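Local coordinates for protein Exo-beta-1,3-galactanase (Bifidobacterium bifidum, PDB 5FLW) that probably removes galactose units from the ends of beta-1,3-linked galactan chains, as a putative exo-beta-1,3-galactanase of glycoside hydrolase family 43, at residues His62-Leu75 against Ala114-Thr128. Numbering follows the deposited sequence. Where two conformers were deposited one is given.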
ATOM      1  N   HIS A  62       2.917 -18.192  -0.491  1.00 13.54           N
ATOM      2  CA  HIS A  62       3.260 -18.596  -1.850  1.00 15.24           C
ATOM      3  C   HIS A  62       4.718 -18.275  -2.200  1.00 13.74           C
ATOM      4  O   HIS A  62       5.084 -18.237  -3.385  1.00 14.90           O
ATOM      5  CB  HIS A  62       2.269 -18.001  -2.854  1.00 14.66           C
ATOM      6  CG  HIS A  62       0.885 -18.522  -2.667  1.00 18.65           C
ATOM      7  ND1 HIS A  62       0.446 -19.693  -3.254  1.00 18.67           N
ATOM      8  CD2 HIS A  62      -0.109 -18.120  -1.832  1.00 20.19           C
ATOM      9  CE1 HIS A  62      -0.795 -19.936  -2.862  1.00 19.71           C
ATOM     10  NE2 HIS A  62      -1.150 -19.001  -1.990  1.00 21.46           N
ATOM     11  N   GLY A  63       5.548 -18.014  -1.174  1.00 12.92           N
ATOM     12  CA  GLY A  63       6.965 -17.807  -1.374  1.00 15.03           C
ATOM     13  C   GLY A  63       7.292 -16.438  -1.941  1.00 12.80           C
ATOM     14  O   GLY A  63       6.463 -15.525  -2.002  1.00 12.87           O
ATOM     15  N   ILE A  64       8.548 -16.304  -2.351  1.00 11.62           N
ATOM     16  CA  ILE A  64       9.038 -15.074  -2.968  1.00 12.26           C
ATOM     17  C   ILE A  64       8.615 -15.086  -4.438  1.00 14.40           C
ATOM     18  O   ILE A  64       9.037 -15.964  -5.201  1.00 15.34           O
ATOM     19  CB  ILE A  64      10.570 -14.946  -2.812  1.00 14.79           C
ATOM     20  CG1 ILE A  64      10.944 -14.786  -1.314  1.00 14.71           C
ATOM     21  CG2 ILE A  64      11.120 -13.772  -3.624  1.00 12.14           C
ATOM     22  CD1 ILE A  64      12.408 -14.841  -0.997  1.00 19.17           C
ATOM     23  N   VAL A  65       7.788 -14.105  -4.828  1.00 11.98           N
ATOM     24  CA  VAL A  65       7.240 -14.015  -6.180  1.00 11.70           C
ATOM     25  C   VAL A  65       7.969 -12.991  -7.062  1.00 11.29           C
ATOM     26  O   VAL A  65       7.814 -13.037  -8.290  1.00 12.90           O
ATOM     27  CB  VAL A  65       5.697 -13.802  -6.178  1.00 12.56           C
ATOM     28  CG1 VAL A  65       5.012 -14.941  -5.419  1.00 12.64           C
ATOM     29  CG2 VAL A  65       5.290 -12.459  -5.562  1.00 12.01           C
ATOM     30  N   LEU A  66       8.746 -12.079  -6.474  1.00 11.63           N
ATOM     31  CA  LEU A  66       9.678 -11.222  -7.212  1.00 12.43           C
ATOM     32  C   LEU A  66      11.018 -11.351  -6.493  1.00 11.45           C
ATOM     33  O   LEU A  66      11.150 -10.937  -5.332  1.00 12.24           O
ATOM     34  CB  LEU A  66       9.206  -9.765  -7.289  1.00 13.64           C
ATOM     35  CG  LEU A  66      10.190  -8.794  -7.963  1.00 12.53           C
ATOM     36  CD1 LEU A  66      10.474  -9.208  -9.389  1.00 13.49           C
ATOM     37  CD2 LEU A  66       9.719  -7.327  -7.883  1.00 13.15           C
ATOM     38  N   ASP A  67      11.983 -11.974  -7.150  1.00 12.26           N
ATOM     39  CA  ASP A  67      13.255 -12.274  -6.517  1.00 12.62           C
ATOM     40  C   ASP A  67      14.148 -11.039  -6.477  1.00 13.09           C
ATOM     41  O   ASP A  67      13.985 -10.081  -7.246  1.00 11.76           O
ATOM     42  CB  ASP A  67      14.007 -13.327  -7.322  1.00 14.80           C
ATOM     43  CG  ASP A  67      13.432 -14.716  -7.150  1.00 32.90           C
ATOM     44  OD1 ASP A  67      13.056 -15.066  -6.010  1.00 38.54           O
ATOM     45  OD2 ASP A  67      13.360 -15.461  -8.158  1.00 38.45           O
ATOM     46  N   VAL A  68      15.129 -11.093  -5.568  1.00 13.04           N
ATOM     47  CA  VAL A  68      16.310 -10.255  -5.714  1.00 12.53           C
ATOM     48  C   VAL A  68      16.906 -10.506  -7.099  1.00 12.60           C
ATOM     49  O   VAL A  68      16.994 -11.653  -7.553  1.00 14.87           O
ATOM     50  CB  VAL A  68      17.329 -10.605  -4.617  1.00 13.29           C
ATOM     51  CG1 VAL A  68      18.556  -9.722  -4.750  1.00 14.37           C
ATOM     52  CG2 VAL A  68      16.716 -10.477  -3.243  1.00 11.09           C
ATOM     53  N   GLN A  69      17.296  -9.431  -7.784  1.00 11.01           N
ATOM     54  CA  GLN A  69      17.821  -9.505  -9.145  1.00 12.04           C
ATOM     55  C   GLN A  69      19.357  -9.439  -9.126  1.00 12.30           C
ATOM     56  O   GLN A  69      19.985  -9.317  -8.070  1.00 12.56           O
ATOM     57  CB  GLN A  69      17.152  -8.416 -10.010  1.00 14.00           C
ATOM     58  CG  GLN A  69      15.587  -8.518 -10.035  1.00 11.86           C
ATOM     59  CD  GLN A  69      15.082  -9.801 -10.727  1.00 13.80           C
ATOM     60  OE1 GLN A  69      15.568 -10.156 -11.811  1.00 16.28           O
ATOM     61  NE2 GLN A  69      14.132 -10.505 -10.101  1.00 13.42           N
ATOM     62  N   GLU A  70      19.975  -9.495 -10.307  1.00 12.56           N
ATOM     63  CA  GLU A  70      21.427  -9.594 -10.350  1.00 12.75           C
ATOM     64  C   GLU A  70      22.080  -8.240 -10.071  1.00 13.20           C
ATOM     65  O   GLU A  70      21.478  -7.169 -10.240  1.00 12.99           O
ATOM     66  CB  GLU A  70      21.894 -10.170 -11.688  1.00 13.88           C
ATOM     67  CG  GLU A  70      22.190  -9.150 -12.782  1.00 14.49           C
ATOM     68  CD  GLU A  70      20.949  -8.487 -13.398  1.00 16.82           C
ATOM     69  OE1 GLU A  70      19.800  -8.934 -13.130  1.00 17.00           O
ATOM     70  OE2 GLU A  70      21.128  -7.518 -14.185  1.00 16.02           O
ATOM     71  N   ASP A  71      23.332  -8.314  -9.622  1.00 14.08           N
ATOM     72  CA  ASP A  71      24.127  -7.122  -9.381  1.00 12.47           C
ATOM     73  C   ASP A  71      24.149  -6.247 -10.631  1.00 15.22           C
ATOM     74  O   ASP A  71      24.287  -6.741 -11.755  1.00 14.30           O
ATOM     75  CB  ASP A  71      25.559  -7.525  -9.021  1.00 12.66           C
ATOM     76  CG  ASP A  71      25.667  -8.152  -7.624  1.00 31.22           C
ATOM     77  OD1 ASP A  71      24.687  -8.128  -6.842  1.00 20.13           O
ATOM     78  OD2 ASP A  71      26.759  -8.645  -7.272  1.00 26.57           O
ATOM     79  N   GLY A  72      24.021  -4.933 -10.426  1.00 14.68           N
ATOM     80  CA  GLY A  72      23.952  -3.975 -11.512  1.00 12.32           C
ATOM     81  C   GLY A  72      22.540  -3.594 -11.931  1.00 15.55           C
ATOM     82  O   GLY A  72      22.381  -2.630 -12.709  1.00 16.35           O
ATOM     83  N   SER A  73      21.518  -4.314 -11.453  1.00 12.47           N
ATOM     84  CA  SER A  73      20.123  -3.958 -11.700  1.00  9.69           C
ATOM     85  C   SER A  73      19.565  -3.151 -10.530  1.00 13.07           C
ATOM     86  O   SER A  73      20.135  -3.104  -9.430  1.00 12.16           O
ATOM     87  CB  SER A  73      19.246  -5.203 -11.914  1.00 14.14           C
ATOM     88  OG  SER A  73      18.991  -5.905 -10.706  1.00 13.33           O
ATOM     89  N   ALA A  74      18.396  -2.538 -10.778  1.00 10.06           N
ATOM     90  CA  ALA A  74      17.775  -1.680  -9.771  1.00 12.19           C
ATOM     91  C   ALA A  74      17.156  -2.460  -8.609  1.00 10.21           C
ATOM     92  O   ALA A  74      16.730  -1.842  -7.624  1.00 12.39           O
ATOM     93  CB  ALA A  74      16.737  -0.766 -10.419  1.00  9.82           C
ATOM     94  N   LEU A  75      17.100  -3.790  -8.691  1.00 10.24           N
ATOM     95  CA  LEU A  75      16.609  -4.627  -7.598  1.00 10.00           C
ATOM     96  C   LEU A  75      17.656  -5.648  -7.157  1.00 10.44           C
ATOM     97  O   LEU A  75      17.310  -6.750  -6.703  1.00 11.02           O
ATOM     98  CB  LEU A  75      15.284  -5.301  -7.961  1.00 10.85           C
ATOM     99  CG  LEU A  75      14.050  -4.373  -8.050  1.00 11.52           C
ATOM    100  CD1 LEU A  75      12.813  -5.109  -8.569  1.00 10.04           C
ATOM    101  CD2 LEU A  75      13.768  -3.675  -6.710  1.00 12.66           C
ATOM    102  N   ALA A 114       7.163  -5.038 -12.945  1.00 11.07           N
ATOM    103  CA  ALA A 114       7.349  -6.463 -13.244  1.00 13.94           C
ATOM    104  C   ALA A 114       6.000  -7.068 -13.657  1.00 12.26           C
ATOM    105  O   ALA A 114       4.935  -6.535 -13.323  1.00 13.74           O
ATOM    106  CB  ALA A 114       7.923  -7.241 -12.040  1.00 10.24           C
ATOM    107  N   VAL A 115       6.045  -8.188 -14.389  0.58 12.99           N
ATOM    108  CA  VAL A 115       4.847  -8.760 -15.010  0.58 13.54           C
ATOM    109  C   VAL A 115       4.805 -10.279 -14.814  0.58 12.98           C
ATOM    110  O   VAL A 115       5.830 -10.964 -14.931  0.58 13.85           O
ATOM    111  CB  VAL A 115       4.771  -8.411 -16.520  0.58 15.73           C
ATOM    112  CG1 VAL A 115       3.465  -8.892 -17.125  0.58 12.32           C
ATOM    113  CG2 VAL A 115       4.951  -6.917 -16.757  0.58 15.26           C
ATOM    114  N   ALA A 116       3.610 -10.810 -14.562  1.00 13.28           N
ATOM    115  CA  ALA A 116       3.405 -12.248 -14.419  1.00 14.19           C
ATOM    116  C   ALA A 116       2.123 -12.667 -15.131  1.00 14.69           C
ATOM    117  O   ALA A 116       1.203 -11.869 -15.320  1.00 16.43           O
ATOM    118  CB  ALA A 116       3.290 -12.634 -12.942  1.00 15.30           C
ATOM    119  N   ASP A 117       2.044 -13.959 -15.474  1.00 14.93           N
ATOM    120  CA  ASP A 117       0.806 -14.532 -16.016  1.00 15.68           C
ATOM    121  C   ASP A 117      -0.184 -14.973 -14.951  1.00 15.99           C
ATOM    122  O   ASP A 117      -1.360 -15.174 -15.269  1.00 18.48           O
ATOM    123  CB  ASP A 117       1.080 -15.766 -16.876  1.00 18.98           C
ATOM    124  CG  ASP A 117       1.822 -15.423 -18.156  1.00 41.89           C
ATOM    125  OD1 ASP A 117       1.676 -14.284 -18.674  1.00 23.04           O
ATOM    126  OD2 ASP A 117       2.555 -16.306 -18.640  1.00 36.24           O
ATOM    127  N   ALA A 118       0.263 -15.150 -13.712  1.00 17.25           N
ATOM    128  CA  ALA A 118      -0.548 -15.618 -12.598  1.00 15.92           C
ATOM    129  C   ALA A 118      -0.278 -14.714 -11.391  1.00 15.08           C
ATOM    130  O   ALA A 118       0.805 -14.116 -11.312  1.00 15.75           O
ATOM    131  CB  ALA A 118      -0.194 -17.074 -12.255  1.00 17.30           C
ATOM    132  N   PRO A 119      -1.241 -14.580 -10.463  1.00 15.75           N
ATOM    133  CA  PRO A 119      -1.011 -13.690  -9.304  1.00 14.68           C
ATOM    134  C   PRO A 119       0.068 -14.177  -8.344  1.00 18.54           C
ATOM    135  O   PRO A 119       0.567 -13.368  -7.538  1.00 19.02           O
ATOM    136  CB  PRO A 119      -2.391 -13.627  -8.625  1.00 16.80           C
ATOM    137  CG  PRO A 119      -3.062 -14.905  -9.004  1.00 16.21           C
ATOM    138  CD  PRO A 119      -2.591 -15.175 -10.437  1.00 16.32           C
ATOM    139  N   THR A 120       0.482 -15.440  -8.432  1.00 16.08           N
ATOM    140  CA  THR A 120       1.568 -15.952  -7.609  1.00 16.36           C
ATOM    141  C   THR A 120       2.896 -15.957  -8.340  1.00 14.94           C
ATOM    142  O   THR A 120       3.841 -16.606  -7.872  1.00 19.01           O
ATOM    143  CB  THR A 120       1.231 -17.350  -7.088  1.00 21.38           C
ATOM    144  OG1 THR A 120       0.923 -18.208  -8.196  1.00 22.29           O
ATOM    145  CG2 THR A 120       0.022 -17.282  -6.125  1.00 19.78           C
ATOM    146  N   GLY A 121       2.997 -15.249  -9.467  1.00 17.03           N
ATOM    147  CA  GLY A 121       4.251 -15.130 -10.176  1.00 14.31           C
ATOM    148  C   GLY A 121       4.679 -16.398 -10.895  1.00 18.74           C
ATOM    149  O   GLY A 121       3.847 -17.237 -11.226  1.00 18.58           O
ATOM    150  N   PRO A 122       5.989 -16.540 -11.167  1.00 18.80           N
ATOM    151  CA  PRO A 122       7.049 -15.554 -10.893  1.00 18.35           C
ATOM    152  C   PRO A 122       6.873 -14.263 -11.690  1.00 16.20           C
ATOM    153  O   PRO A 122       6.435 -14.309 -12.839  1.00 17.17           O
ATOM    154  CB  PRO A 122       8.333 -16.279 -11.332  1.00 19.69           C
ATOM    155  CG  PRO A 122       7.862 -17.283 -12.340  1.00 30.90           C
ATOM    156  CD  PRO A 122       6.506 -17.744 -11.852  1.00 23.72           C
ATOM    157  N   PHE A 123       7.162 -13.124 -11.075  1.00 14.22           N
ATOM    158  CA  PHE A 123       7.134 -11.838 -11.762  1.00 12.77           C
ATOM    159  C   PHE A 123       8.496 -11.596 -12.416  1.00 15.36           C
ATOM    160  O   PHE A 123       9.551 -11.859 -11.820  1.00 17.04           O
ATOM    161  CB  PHE A 123       6.741 -10.690 -10.796  1.00 12.69           C
ATOM    162  CG  PHE A 123       5.269 -10.710 -10.370  1.00 10.75           C
ATOM    163  CD1 PHE A 123       4.818 -11.585  -9.389  1.00 12.79           C
ATOM    164  CD2 PHE A 123       4.340  -9.888 -10.989  1.00 12.64           C
ATOM    165  CE1 PHE A 123       3.464 -11.623  -9.026  1.00 11.75           C
ATOM    166  CE2 PHE A 123       2.986  -9.915 -10.621  1.00 14.46           C
ATOM    167  CZ  PHE A 123       2.553 -10.791  -9.640  1.00 12.85           C
ATOM    168  N   ALA A 124       8.472 -11.136 -13.665  1.00 13.97           N
ATOM    169  CA  ALA A 124       9.682 -10.814 -14.414  1.00 12.10           C
ATOM    170  C   ALA A 124       9.889  -9.298 -14.375  1.00 13.59           C
ATOM    171  O   ALA A 124       9.021  -8.528 -14.827  1.00 13.06           O
ATOM    172  CB  ALA A 124       9.558 -11.299 -15.851  1.00 13.15           C
ATOM    173  N   PHE A 125      11.025  -8.874 -13.825  1.00 11.40           N
ATOM    174  CA  PHE A 125      11.347  -7.460 -13.700  1.00 10.69           C
ATOM    175  C   PHE A 125      11.671  -6.856 -15.073  1.00 12.83           C
ATOM    176  O   PHE A 125      12.583  -7.330 -15.773  1.00 11.57           O
ATOM    177  CB  PHE A 125      12.552  -7.335 -12.776  1.00 11.82           C
ATOM    178  CG  PHE A 125      13.007  -5.922 -12.532  1.00 10.54           C
ATOM    179  CD1 PHE A 125      12.095  -4.877 -12.388  1.00  9.85           C
ATOM    180  CD2 PHE A 125      14.373  -5.643 -12.388  1.00 11.06           C
ATOM    181  CE1 PHE A 125      12.546  -3.561 -12.128  1.00 11.77           C
ATOM    182  CE2 PHE A 125      14.819  -4.335 -12.120  1.00  9.26           C
ATOM    183  CZ  PHE A 125      13.911  -3.309 -11.991  1.00  9.35           C
ATOM    184  N   GLN A 126      10.971  -5.765 -15.418  1.00 11.45           N
ATOM    185  CA  GLN A 126      11.113  -5.121 -16.727  1.00 11.10           C
ATOM    186  C   GLN A 126      11.772  -3.744 -16.676  1.00 13.83           C
ATOM    187  O   GLN A 126      12.930  -3.608 -17.079  1.00 15.86           O
ATOM    188  CB  GLN A 126       9.784  -5.110 -17.493  1.00 10.15           C
ATOM    189  CG  GLN A 126       9.309  -6.526 -17.752  1.00 11.36           C
ATOM    190  CD  GLN A 126       8.215  -6.643 -18.791  1.00 14.01           C
ATOM    191  OE1 GLN A 126       7.426  -5.729 -19.002  1.00 13.71           O
ATOM    192  NE2 GLN A 126       8.138  -7.814 -19.415  1.00 17.52           N
ATOM    193  N   THR A 127      11.087  -2.723 -16.179  1.00 10.67           N
ATOM    194  CA  THR A 127      11.546  -1.346 -16.305  1.00 10.44           C
ATOM    195  C   THR A 127      11.653  -0.674 -14.931  1.00 10.64           C
ATOM    196  O   THR A 127      11.059  -1.115 -13.934  1.00 10.05           O
ATOM    197  CB  THR A 127      10.525  -0.503 -17.134  1.00 13.01           C
ATOM    198  OG1 THR A 127       9.216  -0.622 -16.540  1.00 10.52           O
ATOM    199  CG2 THR A 127      10.492  -0.910 -18.627  1.00 10.17           C
ATOM    200  N   THR A 128      12.390   0.440 -14.891  1.00 10.59           N
ATOM    201  CA  THR A 128      12.150   1.459 -13.879  1.00  9.44           C
ATOM    202  C   THR A 128      11.695   2.708 -14.622  1.00 11.73           C
ATOM    203  O   THR A 128      12.142   2.966 -15.748  1.00 10.99           O
ATOM    204  CB  THR A 128      13.330   1.759 -12.937  1.00 10.91           C
ATOM    205  OG1 THR A 128      14.362   2.420 -13.673  1.00 11.28           O
ATOM    206  CG2 THR A 128      13.864   0.497 -12.303  1.00 11.15           C
TER
HETATM  207  O   HOH W   1       4.369 -19.246  -5.852  1.00 48.31           O
HETATM  208  O   HOH W   2      11.102 -12.960  -9.846  1.00 15.65           O
HETATM  209  O   HOH W   3      13.170 -10.702 -13.626  1.00 13.10           O
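A single direct hydrogen bond joins F123 to V65 across this contact, and water bridges extend it toward F125. F123 N meets V65 O at 2.9 Å, almost straight at 175°, just after the cis peptide bond before P122. A water accepts from D67 N and donates to F123 O; another spans Q69 OE1 and F125 N. The two segments are thus joined by one direct bond and by water, without pairing as regular strands. Beside this bond, V65 and F123 point the same way: V65 CG2 lies 4.0 Å from F123 CD1, while V65 O sits at the edge of the F123 ring, in its plane. A116 CB, 3.5 Å above that plane, covers one face. L66, with CG anti to its own N (chi1 176°), brings CD1 to 3.7 Å from F123 O and 4.2 Å from A114 CB. The F125 ring reaches into the bend of 66-75, where L75 CD1 stands over the ring centre in a CH-pi contact, 3.8 Å from the centroid. A74 CB comes to the ring edge at CZ, and Q69 CG approaches CD2 obliquely. The bent Q69 side chain is tied back by NE2 to D67 O, its amide plane turned 59° from the ring. An alanine in place of F125 would probably leave L75 CD1 without its aromatic partner and open a gap between Q69 and A74. At the other end, T120 CG2 lies over the H62 ring, whose NE2 is hydrogen-bonded to T52 OG1. The contact joins the outermost strand 60-66 of one four-stranded antiparallel sheet to the outermost strand 124-129 of the next sheet, as between neighbouring blades of the five-bladed beta-propeller of family 43.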